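Local coordinates for protein periplasmic sensor hybrid histidine kinase (Anaeromyxobacter dehalogenans, PDB 4K0D) that probably senses periplasmic signals through this zinc-binding helical-bundle domain of a membrane-bound hybrid histidine kinase, which is thought to pass phosphate from ATP to a histidine, at residues Glu27-His32 / Leu56-Gly61; Ala20-Ser25 / Ala64-Leu69. All coordinates share one frame; numbering follows the deposited sequence.

Contact 1 (Glu27-His32 / Leu56-Gly61). With ZN (zinc ion), chain C.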
loop_
_atom_site.group_PDB
_atom_site.type_symbol
_atom_site.label_atom_id
_atom_site.label_comp_id
_atom_site.label_asym_id
_atom_site.label_seq_id
_atom_site.Cartn_x
_atom_site.Cartn_y
_atom_site.Cartn_z
ATOM N N GLU B 27 5.818 6.622 -4.051
ATOM C CA GLU B 27 5.203 6.689 -5.388
ATOM C C GLU B 27 4.402 8.007 -5.550
ATOM O O GLU B 27 4.626 8.764 -6.488
ATOM C CB GLU B 27 4.328 5.437 -5.676
ATOM C CG GLU B 27 5.138 4.176 -6.131
ATOM C CD GLU B 27 4.416 2.790 -6.001
ATOM O OE1 GLU B 27 3.189 2.733 -5.773
ATOM O OE2 GLU B 27 5.110 1.737 -6.113
ATOM N N SER B 28 3.473 8.261 -4.641
ATOM C CA SER B 28 2.640 9.499 -4.647
ATOM C C SER B 28 3.457 10.833 -4.494
ATOM O O SER B 28 3.238 11.830 -5.239
ATOM C CB SER B 28 1.578 9.355 -3.574
ATOM O OG SER B 28 0.447 10.152 -3.804
ATOM N N ALA B 29 4.464 10.844 -3.636
ATOM C CA ALA B 29 5.252 12.073 -3.411
ATOM C C ALA B 29 5.993 12.399 -4.719
ATOM O O ALA B 29 6.254 13.541 -5.076
ATOM C CB ALA B 29 6.252 11.859 -2.228
ATOM N N VAL B 30 6.387 11.367 -5.434
ATOM C CA VAL B 30 7.140 11.558 -6.634
ATOM C C VAL B 30 6.212 12.121 -7.699
ATOM O O VAL B 30 6.555 13.123 -8.347
ATOM C CB VAL B 30 7.818 10.232 -7.114
ATOM C CG1 VAL B 30 8.304 10.340 -8.534
ATOM C CG2 VAL B 30 8.946 9.921 -6.220
ATOM N N LEU B 31 5.019 11.533 -7.836
ATOM C CA LEU B 31 4.028 12.089 -8.753
ATOM C C LEU B 31 3.776 13.529 -8.407
ATOM O O LEU B 31 3.677 14.370 -9.282
ATOM C CB LEU B 31 2.700 11.368 -8.654
ATOM C CG LEU B 31 2.728 10.032 -9.398
ATOM C CD1 LEU B 31 1.551 9.145 -9.073
ATOM C CD2 LEU B 31 2.778 10.281 -10.899
ATOM N N HIS B 32 3.646 13.798 -7.119
ATOM C CA HIS B 32 3.160 15.082 -6.651
ATOM C C HIS B 32 4.239 16.127 -6.960
ATOM O O HIS B 32 3.922 17.228 -7.363
ATOM C CB HIS B 32 2.723 15.076 -5.178
ATOM C CG HIS B 32 2.097 16.380 -4.730
ATOM N ND1 HIS B 32 0.802 16.712 -5.005
ATOM C CD2 HIS B 32 2.619 17.431 -4.049
ATOM C CE1 HIS B 32 0.534 17.931 -4.557
ATOM N NE2 HIS B 32 1.619 18.389 -3.958
ATOM N N LEU B 56 8.259 19.086 -2.325
ATOM C CA LEU B 56 9.615 18.625 -2.171
ATOM C C LEU B 56 9.832 18.121 -0.731
ATOM O O LEU B 56 10.453 17.111 -0.533
ATOM C CB LEU B 56 10.590 19.764 -2.476
ATOM C CG LEU B 56 10.726 20.197 -3.945
ATOM C CD1 LEU B 56 11.626 21.422 -4.050
ATOM C CD2 LEU B 56 11.240 19.043 -4.835
ATOM N N ARG B 57 9.351 18.862 0.257
ATOM C CA ARG B 57 9.450 18.452 1.669
ATOM C C ARG B 57 8.691 17.155 1.919
ATOM O O ARG B 57 9.171 16.284 2.647
ATOM C CB ARG B 57 8.914 19.551 2.616
ATOM C CG ARG B 57 9.749 20.853 2.545
ATOM N N ARG B 58 7.521 17.031 1.313
ATOM C CA ARG B 58 6.795 15.792 1.353
ATOM C C ARG B 58 7.593 14.598 0.756
ATOM O O ARG B 58 7.623 13.518 1.329
ATOM C CB ARG B 58 5.499 15.972 0.639
ATOM C CG ARG B 58 4.754 14.706 0.505
ATOM C CD ARG B 58 3.424 15.005 -0.147
ATOM N NE ARG B 58 2.775 13.800 -0.614
ATOM C CZ ARG B 58 1.716 13.780 -1.413
ATOM N NH1 ARG B 58 1.154 14.913 -1.800
ATOM N NH2 ARG B 58 1.225 12.613 -1.829
ATOM N N LEU B 59 8.254 14.801 -0.373
ATOM C CA LEU B 59 9.044 13.748 -0.950
ATOM C C LEU B 59 10.195 13.400 -0.029
ATOM O O LEU B 59 10.509 12.237 0.136
ATOM C CB LEU B 59 9.589 14.134 -2.312
ATOM C CG LEU B 59 10.512 13.134 -2.986
ATOM C CD1 LEU B 59 9.884 11.732 -3.148
ATOM C CD2 LEU B 59 10.934 13.713 -4.365
ATOM N N GLU B 60 10.870 14.376 0.538
ATOM C CA GLU B 60 11.961 14.004 1.428
ATOM C C GLU B 60 11.424 13.146 2.623
ATOM O O GLU B 60 12.060 12.183 3.029
ATOM C CB GLU B 60 12.683 15.257 1.946
ATOM C CG GLU B 60 13.536 15.913 0.932
ATOM C CD GLU B 60 13.556 17.479 1.037
ATOM O OE1 GLU B 60 13.062 18.065 2.011
ATOM O OE2 GLU B 60 14.057 18.126 0.099
ATOM N N GLY B 61 10.251 13.487 3.142
ATOM C CA GLY B 61 9.635 12.726 4.245
ATOM C C GLY B 61 9.230 11.327 3.808
ATOM O O GLY B 61 9.433 10.369 4.531
HETATM ZN ZN ZN C . -0.613 15.507 -5.844
#
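Segments 27-32 and 56-61 of two neighbouring helices run nearly antiparallel, their axes 8.7 Å apart at an angle of 158°, and they come closest at A29 and L59, where the CA atoms are 4.8 Å apart. The small A29 suits this close approach: its methyl faces the partner helix and CB lies 3.6 Å from L59 CA. One branch of L59 does the apolar work, CD1 reaching both A29 CB and V30 CG2, the latter at 3.7 Å. R58 lies along the other flank of A29. With CG anti to the backbone N (chi1 174°) and the chain extended to NE, it spans the gap and carries its guanidinium between S28 and H32. R58 NH1 lies over one face of the H32 imidazole, toward its rim and 3.4 Å from CG, with the ring and guanidinium planes 28° apart. R58 NH2 comes within 3.2 Å of S28 OG, which approaches the guanidinium at its edge. H32 ND1 also binds zinc at 2.0 Å, in a site shared with D10 and E14 of the second subunit. Because E14 of that subunit also forms a salt bridge with R58 NH2, one carboxylate serves both metal and arginine, probably offsetting the positive charge of the guanidinium held over the imidazole. Around this pair of helices, V30 packs on L123 and L124 of helix 117-145, L59 reaches E90 of helix 73-102, and the zinc side faces the second subunit, so the contact joins the bundle core to the dimer interface.

Contact 2 (Ala20-Ser25 / Ala64-Leu69); sequences AAAAAS and ARFAAL
R65 and F66 reach from segment 64-69 along two flanks of A22, with L69 meeting the same alanine at its methyl. A22 points at the partner helix, its CB 3.6 Å from L69 CD1, and its CA is 5.1 Å from that of F66, the closest backbone approach here. The short segment axes are 8.7 Å apart and inclined at 146°, packing the end of helix 46-68 against helix 16-42 as an antiparallel pair of the helical-bundle sensor domain. F66 sends its ring past A22 toward A23: with CG anti to the backbone N (chi1 180°), CD1 lies 3.9 Å from A23 N and CE1 4.0 Å from A23 CB. R65 follows a different path, its chain bending at chi3 (51°) to bring the guanidinium across to segment 20-25. S25 CB sits at the edge of that group, in its plane and 3.3 Å from R65 NH1, while A22 CB lies above one face, 4.2 Å from R65 NH2 and offset toward the rim. S25 OG is 3.4 Å from R65 NH1, but the angle is poor and no hydrogen bond forms. Beyond the two segments, F66 pairs edge-to-face with F130 and makes a cation-pi contact with K71, just past the end of its helix. Chemically, then, the two segments are joined by van der Waals packing: alanine methyls meet F66 and L69 on the apolar flank, and on the other the guanidinium turns an edge to S25 and a face to A22, so the solvent-exposed R65 adds contact here but no hydrogen bond between the segments.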
loop_
_atom_site.group_PDB
_atom_site.type_symbol
_atom_site.label_atom_id
_atom_site.label_comp_id
_atom_site.label_asym_id
_atom_site.label_seq_id
_atom_site.Cartn_x
_atom_site.Cartn_y
_atom_site.Cartn_z
ATOM N N ALA B 20 4.059 -1.470 2.734
ATOM C CA ALA B 20 3.330 -1.262 1.490
ATOM C C ALA B 20 2.899 0.197 1.412
ATOM O O ALA B 20 2.841 0.791 0.328
ATOM C CB ALA B 20 2.145 -2.128 1.428
ATOM N N ALA B 21 2.546 0.743 2.563
ATOM C CA ALA B 21 2.004 2.078 2.637
ATOM C C ALA B 21 3.109 3.056 2.296
ATOM O O ALA B 21 2.881 4.028 1.594
ATOM C CB ALA B 21 1.412 2.370 4.032
ATOM N N ALA B 22 4.307 2.785 2.792
ATOM C CA ALA B 22 5.425 3.679 2.611
ATOM C C ALA B 22 5.928 3.684 1.148
ATOM O O ALA B 22 6.436 4.679 0.651
ATOM C CB ALA B 22 6.560 3.297 3.574
ATOM N N ALA B 23 5.761 2.559 0.472
ATOM C CA ALA B 23 6.047 2.432 -0.922
ATOM C C ALA B 23 5.033 3.253 -1.756
ATOM O O ALA B 23 5.434 4.041 -2.632
ATOM C CB ALA B 23 6.014 0.962 -1.338
ATOM N N ALA B 24 3.740 3.074 -1.485
ATOM C CA ALA B 24 2.723 3.840 -2.222
ATOM C C ALA B 24 2.918 5.317 -1.985
ATOM O O ALA B 24 2.764 6.146 -2.898
ATOM C CB ALA B 24 1.321 3.432 -1.817
ATOM N N SER B 25 3.236 5.662 -0.751
ATOM C CA SER B 25 3.356 7.056 -0.373
ATOM C C SER B 25 4.531 7.734 -1.066
ATOM O O SER B 25 4.442 8.914 -1.414
ATOM C CB SER B 25 3.557 7.166 1.124
ATOM O OG SER B 25 2.396 7.726 1.676
ATOM N N ALA B 64 12.214 9.144 3.516
ATOM C CA ALA B 64 12.785 8.809 4.809
ATOM C C ALA B 64 11.953 7.698 5.440
ATOM O O ALA B 64 12.526 6.713 5.917
ATOM C CB ALA B 64 12.901 10.046 5.719
ATOM N N ARG B 65 10.616 7.777 5.373
ATOM C CA ARG B 65 9.792 6.673 5.902
ATOM C C ARG B 65 10.082 5.373 5.184
ATOM O O ARG B 65 10.098 4.321 5.790
ATOM C CB ARG B 65 8.308 6.968 5.786
ATOM C CG ARG B 65 7.851 8.132 6.688
ATOM C CD ARG B 65 6.439 8.587 6.292
ATOM N NE ARG B 65 5.456 7.478 6.209
ATOM C CZ ARG B 65 4.741 7.181 5.119
ATOM N NH1 ARG B 65 4.903 7.916 4.029
ATOM N NH2 ARG B 65 3.847 6.170 5.123
ATOM N N PHE B 66 10.274 5.429 3.875
ATOM C CA PHE B 66 10.509 4.223 3.131
ATOM C C PHE B 66 11.871 3.631 3.409
ATOM O O PHE B 66 12.001 2.421 3.507
ATOM C CB PHE B 66 10.401 4.499 1.650
ATOM C CG PHE B 66 10.639 3.294 0.791
ATOM C CD1 PHE B 66 9.653 2.339 0.657
ATOM C CD2 PHE B 66 11.813 3.169 0.056
ATOM C CE1 PHE B 66 9.855 1.247 -0.190
ATOM C CE2 PHE B 66 12.020 2.113 -0.785
ATOM C CZ PHE B 66 11.054 1.145 -0.902
ATOM N N ALA B 67 12.876 4.479 3.531
ATOM C CA ALA B 67 14.209 4.038 3.863
ATOM C C ALA B 67 14.268 3.386 5.267
ATOM O O ALA B 67 15.132 2.538 5.526
ATOM C CB ALA B 67 15.143 5.192 3.816
ATOM N N ALA B 68 13.354 3.756 6.152
ATOM C CA ALA B 68 13.448 3.289 7.553
ATOM C C ALA B 68 12.996 1.854 7.734
ATOM O O ALA B 68 13.380 1.213 8.711
ATOM C CB ALA B 68 12.653 4.171 8.466
ATOM N N LEU B 69 12.173 1.333 6.825
ATOM C CA LEU B 69 11.550 0.021 7.059
ATOM C C LEU B 69 12.430 -1.131 6.561
ATOM O O LEU B 69 13.114 -0.979 5.551
ATOM C CB LEU B 69 10.197 -0.042 6.370
ATOM C CG LEU B 69 9.177 0.894 6.970
ATOM C CD1 LEU B 69 7.879 1.071 6.097
ATOM C CD2 LEU B 69 8.838 0.460 8.419
#

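Contacts 1 and 2 lie along one antiparallel helix pair, 16-42 with 46-68, their centres 11 Å apart. Their segments come in the order 20-25, 27-32, 56-61, 64-69, so contact 1 falls within the span bracketed by contact 2, as expected of a helical hairpin. Contact 1 is nearer the turn between the helices; contact 2 lies where helix 46-68 ends. Both adjoin the second subunit, but differently: contact 1 shares a zinc ion and a salt bridge with it, whereas beside contact 2 A20 and A24 pack on A24 and A20 of that subunit. The hairpin thus contributes to both bundle and dimer of the sensor domain.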